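Side-chain contacts in TonB-dependent siderophore receptor (Pseudomonas aeruginosa 39016, PDB 5NEC), which probably takes up iron-loaded siderophores, and drugs conjugated to siderophores, across the outer membrane with energy delivered through TonB: residues Ala397-Gly400 against Tyr401-Ser405; Trp313-Pro316 against Asp317-Gln320; Lys591-Glu594 against Lys595-Val598. One frame throughout, in Å; residues are numbered along the deposited sequence.

Along the chain the contacts run in the order contact 2, contact 1, contact 3, in series, and none encloses or crosses another. Contact 2 lies where strand 296-316 leaves the barrel wall for the loop that returns as strand 327-354. Contact 1 turns the chain within the long excursion after strand 357-379 and leads into the short strand 403-405, which pairs with 327-354; the centres of contacts 1 and 2 are about 13 Å apart, in what are probably extracellular loops. Contact 3 closes the short connection between strands 579-589 and 596-609, its centre about 48 Å from that of contact 2 and on the opposite side of the chain's centre, probably at the periplasmic rim.

Contact 1 of 3, residues Ala397-Gly400 against Tyr401-Ser405; sequences APSG and YNCTS
The carbonyl oxygen of S399 is gripped twice by N402, once by its backbone and once by its side chain, across a type I' beta turn from S399 to N402 in a loop of the receptor barrel. The backbone bond from N402 N to S399 O (3.2 Å) comes from above the carbonyl plane. The amide bond from N402 ND2 to S399 O (2.9 Å) lies in that plane but is more bent, with 137° at the hydrogen. N402 CG sits beside its own backbone N (chi1 -65°), which lets one residue deliver both donors; its OD1 goes instead to W415. Before the turn, A397 lies over one face of the Y401 ring: A397 CA is 4.0 Å from the ring centroid in a CH-pi contact, and A397 CB is 3.8 Å from Y401 CZ at the hydroxyl end. The S399 hydroxyl links the turn to the following strand. S399 OG accepts from C403 N at 3.0 Å; its single proton can serve the carbonyl of L394 or of G396, or be shared between them. Beside it S399 CB packs 3.7 Å from C403 SG, the sulfur that forms a disulfide with C390.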
ATOM      1  N   ALA A 397       5.533 -24.985  31.048  1.00 47.75           N
ATOM      2  CA  ALA A 397       5.794 -24.333  32.327  1.00 46.76           C
ATOM      3  C   ALA A 397       7.254 -24.256  32.777  1.00 49.41           C
ATOM      4  O   ALA A 397       7.619 -23.271  33.421  1.00 53.66           O
ATOM      5  CB  ALA A 397       4.946 -24.962  33.420  1.00 46.88           C
ATOM      6  N   PRO A 398       8.106 -25.254  32.447  1.00 48.45           N
ATOM      7  CA  PRO A 398       9.512 -25.093  32.858  1.00 47.90           C
ATOM      8  C   PRO A 398      10.263 -23.928  32.207  1.00 48.35           C
ATOM      9  O   PRO A 398      11.266 -23.504  32.758  1.00 49.93           O
ATOM     10  CB  PRO A 398      10.171 -26.427  32.454  1.00 48.25           C
ATOM     11  CG  PRO A 398       9.056 -27.378  32.235  1.00 48.29           C
ATOM     12  CD  PRO A 398       7.884 -26.545  31.778  1.00 47.83           C
ATOM     13  N   SER A 399       9.812 -23.421  31.057  1.00 47.85           N
ATOM     14  CA  SER A 399      10.429 -22.220  30.468  1.00 48.43           C
ATOM     15  C   SER A 399       9.654 -20.927  30.780  1.00 47.97           C
ATOM     16  O   SER A 399       9.898 -19.903  30.136  1.00 48.18           O
ATOM     17  CB  SER A 399      10.538 -22.372  28.956  1.00 47.69           C
ATOM     18  OG  SER A 399       9.250 -22.598  28.399  1.00 46.68           O
ATOM     19  N   GLY A 400       8.740 -20.957  31.756  1.00 46.35           N
ATOM     20  CA  GLY A 400       7.745 -19.890  31.909  1.00 45.38           C
ATOM     21  C   GLY A 400       6.880 -19.648  30.664  1.00 45.56           C
ATOM     22  O   GLY A 400       6.369 -18.549  30.465  1.00 45.41           O
ATOM     23  N   TYR A 401       6.732 -20.681  29.830  1.00 43.83           N
ATOM     24  CA  TYR A 401       6.013 -20.624  28.551  1.00 43.10           C
ATOM     25  C   TYR A 401       6.684 -19.775  27.479  1.00 43.00           C
ATOM     26  O   TYR A 401       6.045 -19.420  26.484  1.00 41.98           O
ATOM     27  CB  TYR A 401       4.546 -20.218  28.753  1.00 44.09           C
ATOM     28  CG  TYR A 401       3.812 -21.097  29.747  1.00 43.33           C
ATOM     29  CD1 TYR A 401       3.367 -22.370  29.380  1.00 41.87           C
ATOM     30  CD2 TYR A 401       3.566 -20.658  31.060  1.00 44.20           C
ATOM     31  CE1 TYR A 401       2.708 -23.189  30.289  1.00 42.15           C
ATOM     32  CE2 TYR A 401       2.898 -21.470  31.972  1.00 43.64           C
ATOM     33  CZ  TYR A 401       2.483 -22.730  31.584  1.00 42.45           C
ATOM     34  OH  TYR A 401       1.832 -23.518  32.475  1.00 45.08           O
ATOM     35  N   ASN A 402       7.973 -19.493  27.655  1.00 42.54           N
ATOM     36  CA  ASN A 402       8.780 -18.834  26.629  1.00 42.57           C
ATOM     37  C   ASN A 402       9.288 -19.790  25.550  1.00 41.54           C
ATOM     38  O   ASN A 402       9.817 -19.329  24.541  1.00 41.50           O
ATOM     39  CB  ASN A 402       9.960 -18.097  27.275  1.00 43.06           C
ATOM     40  CG  ASN A 402       9.496 -16.970  28.158  1.00 42.53           C
ATOM     41  OD1 ASN A 402       8.881 -16.038  27.676  1.00 41.59           O
ATOM     42  ND2 ASN A 402       9.766 -17.057  29.447  1.00 43.03           N
ATOM     43  N   CYS A 403       9.151 -21.096  25.771  1.00 41.77           N
ATOM     44  CA  CYS A 403       9.408 -22.105  24.753  1.00 42.61           C
ATOM     45  C   CYS A 403       8.113 -22.798  24.455  1.00 40.38           C
ATOM     46  O   CYS A 403       7.344 -23.074  25.371  1.00 40.99           O
ATOM     47  CB  CYS A 403      10.387 -23.175  25.249  1.00 45.33           C
ATOM     48  SG  CYS A 403      12.009 -22.496  25.595  1.00 52.71           S
ATOM     49  N   THR A 404       7.891 -23.103  23.182  1.00 38.83           N
ATOM     50  CA  THR A 404       6.760 -23.907  22.766  1.00 38.78           C
ATOM     51  C   THR A 404       7.207 -24.964  21.758  1.00 38.17           C
ATOM     52  O   THR A 404       8.383 -25.043  21.406  1.00 37.62           O
ATOM     53  CB  THR A 404       5.625 -23.024  22.185  1.00 39.28           C
ATOM     54  OG1 THR A 404       4.441 -23.813  22.016  1.00 39.72           O
ATOM     55  CG2 THR A 404       6.001 -22.394  20.833  1.00 38.92           C
ATOM     56  N   SER A 405       6.250 -25.767  21.299  1.00 38.21           N
ATOM     57  CA  SER A 405       6.482 -26.841  20.328  1.00 37.67           C
ATOM     58  C   SER A 405       6.474 -26.322  18.904  1.00 38.82           C
ATOM     59  O   SER A 405       5.617 -25.499  18.550  1.00 38.75           O
ATOM     60  CB  SER A 405       5.388 -27.898  20.504  1.00 38.56           C
ATOM     61  OG  SER A 405       5.253 -28.729  19.379  1.00 38.62           O
TER

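Contact 2 of 3, residues Trp313-Pro316 against Asp317-Gln320; sequences WTQP and DDSQ
Q315, at the end of barrel strand 296-316, reaches along the start of the next loop to meet D318, the second residue of a type I' beta turn from D317 to Q320. At its root, Q315 CB lies 3.1 Å from D318 OD1, a close approach of a methylene to a carboxylate oxygen. CG, set beside the backbone N (chi1 -50°), carries an extended chain past the same oxygen, which stays 4.0 Å from Q315 CG and 3.8 Å from Q315 CD. At the tip, D318 OD1 accepts from Q315 NE2 at 2.8 Å through its syn lone pair. The bond is moderately bent, with 147° at the hydrogen, and the amide and carboxylate planes stand 46° apart. The other branch of the tip, Q315 OE1, is bonded to N333 on the adjacent strand 327-354, which fixes the rotation of the amide.

The backbone leaves the strand through three successive residues of positive phi, D317, D318 and S319. Q320 N closes the turn on D317 O at 3.1 Å. A water spans the bend as well, donating to P316 O at 2.7 Å and accepting from S319 N. The D317 carboxylate turns to N322 and the backbone of W329.

D318 OD2 forms a salt bridge with R331. With one oxygen held by an amide and the other by a guanidinium, this buried carboxylate has partners on both branches, which would be expected to favour its charged form.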
ATOM      1  N   TRP A 313       4.208  -8.357  19.845  1.00 40.59           N
ATOM      2  CA  TRP A 313       3.958  -9.596  19.120  1.00 41.55           C
ATOM      3  C   TRP A 313       5.121 -10.579  19.261  1.00 41.75           C
ATOM      4  O   TRP A 313       6.185 -10.234  19.782  1.00 39.69           O
ATOM      5  CB  TRP A 313       3.635  -9.289  17.649  1.00 40.98           C
ATOM      6  CG  TRP A 313       4.795  -8.916  16.800  1.00 40.47           C
ATOM      7  CD1 TRP A 313       5.447  -9.728  15.939  1.00 41.54           C
ATOM      8  CD2 TRP A 313       5.430  -7.637  16.710  1.00 40.80           C
ATOM      9  NE1 TRP A 313       6.469  -9.049  15.319  1.00 42.49           N
ATOM     10  CE2 TRP A 313       6.477  -7.755  15.763  1.00 41.99           C
ATOM     11  CE3 TRP A 313       5.209  -6.391  17.319  1.00 40.91           C
ATOM     12  CZ2 TRP A 313       7.322  -6.671  15.422  1.00 40.69           C
ATOM     13  CZ3 TRP A 313       6.048  -5.322  16.973  1.00 40.28           C
ATOM     14  CH2 TRP A 313       7.093  -5.477  16.041  1.00 39.99           C
ATOM     15  N   THR A 314       4.888 -11.805  18.786  1.00 41.87           N
ATOM     16  CA  THR A 314       5.845 -12.911  18.911  1.00 40.37           C
ATOM     17  C   THR A 314       6.497 -13.231  17.565  1.00 39.56           C
ATOM     18  O   THR A 314       5.840 -13.226  16.535  1.00 40.22           O
ATOM     19  CB  THR A 314       5.138 -14.160  19.458  1.00 40.09           C
ATOM     20  OG1 THR A 314       4.543 -13.860  20.729  1.00 40.15           O
ATOM     21  CG2 THR A 314       6.107 -15.344  19.594  1.00 38.95           C
ATOM     22  N   GLN A 315       7.798 -13.484  17.586  1.00 42.57           N
ATOM     23  CA  GLN A 315       8.527 -13.984  16.403  1.00 43.63           C
ATOM     24  C   GLN A 315       9.075 -15.373  16.721  1.00 41.58           C
ATOM     25  O   GLN A 315       9.714 -15.560  17.758  1.00 40.55           O
ATOM     26  CB  GLN A 315       9.670 -13.065  16.029  1.00 44.68           C
ATOM     27  CG  GLN A 315       9.240 -11.624  15.930  1.00 47.60           C
ATOM     28  CD  GLN A 315      10.315 -10.695  15.407  1.00 50.66           C
ATOM     29  OE1 GLN A 315      10.066  -9.498  15.291  1.00 51.75           O
ATOM     30  NE2 GLN A 315      11.509 -11.221  15.102  1.00 50.75           N
ATOM     31  N   PRO A 316       8.847 -16.335  15.823  1.00 42.29           N
ATOM     32  CA  PRO A 316       9.237 -17.707  16.115  1.00 41.78           C
ATOM     33  C   PRO A 316      10.735 -17.961  15.992  1.00 41.18           C
ATOM     34  O   PRO A 316      11.279 -17.985  14.892  1.00 40.59           O
ATOM     35  CB  PRO A 316       8.439 -18.514  15.094  1.00 42.02           C
ATOM     36  CG  PRO A 316       8.231 -17.597  13.939  1.00 42.51           C
ATOM     37  CD  PRO A 316       8.336 -16.193  14.445  1.00 42.66           C
ATOM     38  N   ASP A 317      11.379 -18.066  17.156  1.00 41.53           N
ATOM     39  CA  ASP A 317      12.751 -18.564  17.353  1.00 41.38           C
ATOM     40  C   ASP A 317      13.928 -17.651  17.073  1.00 41.14           C
ATOM     41  O   ASP A 317      15.037 -17.958  17.512  1.00 40.37           O
ATOM     42  CB  ASP A 317      12.974 -19.919  16.641  1.00 42.62           C
ATOM     43  CG  ASP A 317      13.902 -20.850  17.432  1.00 42.91           C
ATOM     44  OD1 ASP A 317      13.763 -20.861  18.675  1.00 41.36           O
ATOM     45  OD2 ASP A 317      14.763 -21.545  16.825  1.00 43.10           O
ATOM     46  N   ASP A 318      13.705 -16.544  16.378  1.00 42.77           N
ATOM     47  CA  ASP A 318      14.783 -15.649  15.899  1.00 45.22           C
ATOM     48  C   ASP A 318      16.154 -16.303  15.615  1.00 43.39           C
ATOM     49  O   ASP A 318      17.194 -15.843  16.084  1.00 41.02           O
ATOM     50  CB  ASP A 318      14.905 -14.401  16.804  1.00 47.44           C
ATOM     51  CG  ASP A 318      13.873 -13.295  16.450  1.00 50.55           C
ATOM     52  OD1 ASP A 318      12.765 -13.581  15.915  1.00 50.25           O
ATOM     53  OD2 ASP A 318      14.178 -12.108  16.731  1.00 53.41           O
ATOM     54  N   SER A 319      16.118 -17.367  14.807  1.00 41.78           N
ATOM     55  CA  SER A 319      17.327 -18.016  14.247  1.00 42.25           C
ATOM     56  C   SER A 319      18.302 -18.582  15.283  1.00 40.82           C
ATOM     57  O   SER A 319      19.501 -18.646  15.066  1.00 39.36           O
ATOM     58  CB  SER A 319      18.045 -17.058  13.296  1.00 42.48           C
ATOM     59  OG  SER A 319      17.129 -16.544  12.350  1.00 43.47           O
ATOM     60  N   GLN A 320      17.751 -18.998  16.416  1.00 42.23           N
ATOM     61  CA  GLN A 320      18.527 -19.577  17.500  1.00 43.50           C
ATOM     62  C   GLN A 320      18.814 -21.070  17.288  1.00 43.19           C
ATOM     63  O   GLN A 320      19.605 -21.642  18.000  1.00 44.39           O
ATOM     64  CB  GLN A 320      17.806 -19.345  18.844  1.00 45.00           C
ATOM     65  CG  GLN A 320      17.795 -17.900  19.305  1.00 44.63           C
ATOM     66  CD  GLN A 320      19.192 -17.284  19.273  1.00 46.54           C
ATOM     67  OE1 GLN A 320      20.147 -17.842  19.813  1.00 46.42           O
ATOM     68  NE2 GLN A 320      19.315 -16.156  18.619  1.00 48.19           N
TER
HETATM   69  O   HOH W   1      13.425 -18.007  13.287  1.00 31.65           O

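Contact 3 of 3, residues Lys591-Glu594 against Lys595-Val598; sequences KLTE and KWKV
K591 and K597 face each other as an antiparallel non-hydrogen-bonded pair, CA to CA 4.5 Å, where the chain reverses through L592-W596. Inside the bend, L592 N donates to W596 O at 2.8 Å, almost in line with the carbonyl bond, while T593 N reaches the same oxygen only weakly. T593 OG1, placed between its backbone N and carbonyl carbon (chi1 70°), accepts two further weak bonds, from K595 N at 3.3 Å in the manner of an ST turn and from W596 N at 3.2 Å.

L592 and W596 make the main apolar contact. W596 CG is anti to the backbone N (chi1 -173°), which turns one face of the indole to the leucine, and L592 CD1 sits over the centre of its six-membered ring in a tight CH-pi contact, 3.4 Å from the centroid and 8° off the normal. T593 CG2 borders the same indole at its edge. L592 CG also meets V598 CG1 at 3.9 Å, so the leucine bridges the exposed tryptophan and the buried valine.

The lysines of the bridged pair run side by side, K591 CG 3.9 Å from K597 CG, and their ammonium groups end 6.4 Å apart, NZ to NZ. K597 finds partners near the N terminus, the carbonyl of T31 and the ring of Y33. E594, at the tip, forms a salt bridge with R549. The arrangement is the tight turn of a beta hairpin whose arms are strands 579-589 and 596-609, consistent with the short periplasmic turns of TonB-dependent receptor barrels.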
ATOM      1  N   LYS A 591     -12.537  -2.965 -21.415  1.00 73.40           N
ATOM      2  CA  LYS A 591     -13.427  -3.908 -22.126  1.00 76.12           C
ATOM      3  C   LYS A 591     -12.760  -4.589 -23.320  1.00 75.43           C
ATOM      4  O   LYS A 591     -12.178  -3.930 -24.175  1.00 72.00           O
ATOM      5  CB  LYS A 591     -14.718  -3.213 -22.583  1.00 78.72           C
ATOM      6  CG  LYS A 591     -15.678  -3.003 -21.419  1.00 81.61           C
ATOM      7  CD  LYS A 591     -16.906  -2.196 -21.747  1.00 84.58           C
ATOM      8  CE  LYS A 591     -17.617  -1.847 -20.450  1.00 86.36           C
ATOM      9  NZ  LYS A 591     -18.886  -1.103 -20.675  1.00 89.05           N
ATOM     10  N   LEU A 592     -12.853  -5.917 -23.364  1.00 75.04           N
ATOM     11  CA  LEU A 592     -12.404  -6.689 -24.519  1.00 76.76           C
ATOM     12  C   LEU A 592     -13.558  -6.806 -25.526  1.00 76.13           C
ATOM     13  O   LEU A 592     -13.373  -6.581 -26.721  1.00 76.15           O
ATOM     14  CB  LEU A 592     -11.915  -8.067 -24.076  1.00 77.16           C
ATOM     15  CG  LEU A 592     -10.715  -8.058 -23.122  1.00 77.69           C
ATOM     16  CD1 LEU A 592     -10.497  -9.444 -22.536  1.00 78.50           C
ATOM     17  CD2 LEU A 592      -9.457  -7.568 -23.822  1.00 76.24           C
ATOM     18  N   THR A 593     -14.732  -7.178 -25.020  1.00 74.50           N
ATOM     19  CA  THR A 593     -15.998  -7.107 -25.740  1.00 73.46           C
ATOM     20  C   THR A 593     -16.961  -6.330 -24.850  1.00 72.37           C
ATOM     21  O   THR A 593     -16.570  -5.820 -23.808  1.00 70.92           O
ATOM     22  CB  THR A 593     -16.566  -8.510 -26.018  1.00 73.46           C
ATOM     23  OG1 THR A 593     -17.012  -9.095 -24.788  1.00 71.29           O
ATOM     24  CG2 THR A 593     -15.525  -9.400 -26.681  1.00 73.62           C
ATOM     25  N   GLU A 594     -18.218  -6.234 -25.256  1.00 74.67           N
ATOM     26  CA  GLU A 594     -19.220  -5.526 -24.458  1.00 77.10           C
ATOM     27  C   GLU A 594     -19.464  -6.159 -23.093  1.00 74.37           C
ATOM     28  O   GLU A 594     -19.763  -5.444 -22.135  1.00 71.67           O
ATOM     29  CB  GLU A 594     -20.548  -5.421 -25.222  1.00 82.17           C
ATOM     30  CG  GLU A 594     -20.515  -4.431 -26.384  1.00 87.13           C
ATOM     31  CD  GLU A 594     -20.204  -3.005 -25.936  1.00 90.00           C
ATOM     32  OE1 GLU A 594     -20.622  -2.629 -24.814  1.00 88.68           O
ATOM     33  OE2 GLU A 594     -19.534  -2.264 -26.699  1.00 93.99           O
ATOM     34  N   LYS A 595     -19.324  -7.481 -23.010  1.00 72.86           N
ATOM     35  CA  LYS A 595     -19.587  -8.226 -21.773  1.00 71.42           C
ATOM     36  C   LYS A 595     -18.339  -8.639 -20.983  1.00 68.04           C
ATOM     37  O   LYS A 595     -18.458  -9.011 -19.829  1.00 64.41           O
ATOM     38  CB  LYS A 595     -20.395  -9.475 -22.107  1.00 72.82           C
ATOM     39  CG  LYS A 595     -21.708  -9.210 -22.804  1.00 74.77           C
ATOM     40  CD  LYS A 595     -22.443 -10.534 -23.000  1.00 75.66           C
ATOM     41  CE  LYS A 595     -23.917 -10.314 -23.240  1.00 76.05           C
ATOM     42  NZ  LYS A 595     -24.544 -11.612 -23.565  1.00 76.59           N
ATOM     43  N   TRP A 596     -17.158  -8.538 -21.590  1.00 67.51           N
ATOM     44  CA  TRP A 596     -15.941  -9.134 -21.056  1.00 68.24           C
ATOM     45  C   TRP A 596     -14.928  -8.043 -20.675  1.00 68.37           C
ATOM     46  O   TRP A 596     -14.359  -7.395 -21.555  1.00 67.95           O
ATOM     47  CB  TRP A 596     -15.356 -10.099 -22.099  1.00 69.49           C
ATOM     48  CG  TRP A 596     -14.189 -10.928 -21.658  1.00 69.98           C
ATOM     49  CD1 TRP A 596     -13.843 -11.251 -20.381  1.00 69.91           C
ATOM     50  CD2 TRP A 596     -13.236 -11.582 -22.507  1.00 71.34           C
ATOM     51  NE1 TRP A 596     -12.725 -12.044 -20.376  1.00 70.16           N
ATOM     52  CE2 TRP A 596     -12.327 -12.262 -21.668  1.00 70.29           C
ATOM     53  CE3 TRP A 596     -13.051 -11.645 -23.897  1.00 72.03           C
ATOM     54  CZ2 TRP A 596     -11.250 -13.004 -22.167  1.00 69.68           C
ATOM     55  CZ3 TRP A 596     -11.981 -12.378 -24.396  1.00 72.26           C
ATOM     56  CH2 TRP A 596     -11.094 -13.052 -23.528  1.00 71.78           C
ATOM     57  N   LYS A 597     -14.720  -7.861 -19.364  1.00 66.07           N
ATOM     58  CA  LYS A 597     -13.776  -6.879 -18.824  1.00 65.56           C
ATOM     59  C   LYS A 597     -12.493  -7.523 -18.312  1.00 63.31           C
ATOM     60  O   LYS A 597     -12.480  -8.676 -17.891  1.00 62.49           O
ATOM     61  CB  LYS A 597     -14.414  -6.079 -17.687  1.00 65.31           C
ATOM     62  CG  LYS A 597     -15.558  -5.214 -18.160  1.00 67.00           C
ATOM     63  CD  LYS A 597     -15.928  -4.160 -17.142  1.00 68.04           C
ATOM     64  CE  LYS A 597     -16.591  -4.781 -15.927  1.00 69.04           C
ATOM     65  NZ  LYS A 597     -17.232  -3.739 -15.082  1.00 68.71           N
ATOM     66  N   VAL A 598     -11.417  -6.747 -18.334  1.00 61.10           N
ATOM     67  CA  VAL A 598     -10.112  -7.224 -17.919  1.00 59.07           C
ATOM     68  C   VAL A 598      -9.300  -6.123 -17.202  1.00 57.05           C
ATOM     69  O   VAL A 598      -9.361  -4.945 -17.565  1.00 55.04           O
ATOM     70  CB  VAL A 598      -9.349  -7.836 -19.119  1.00 60.56           C
ATOM     71  CG1 VAL A 598      -8.772  -6.760 -20.027  1.00 61.49           C
ATOM     72  CG2 VAL A 598      -8.262  -8.783 -18.644  1.00 61.17           C
TER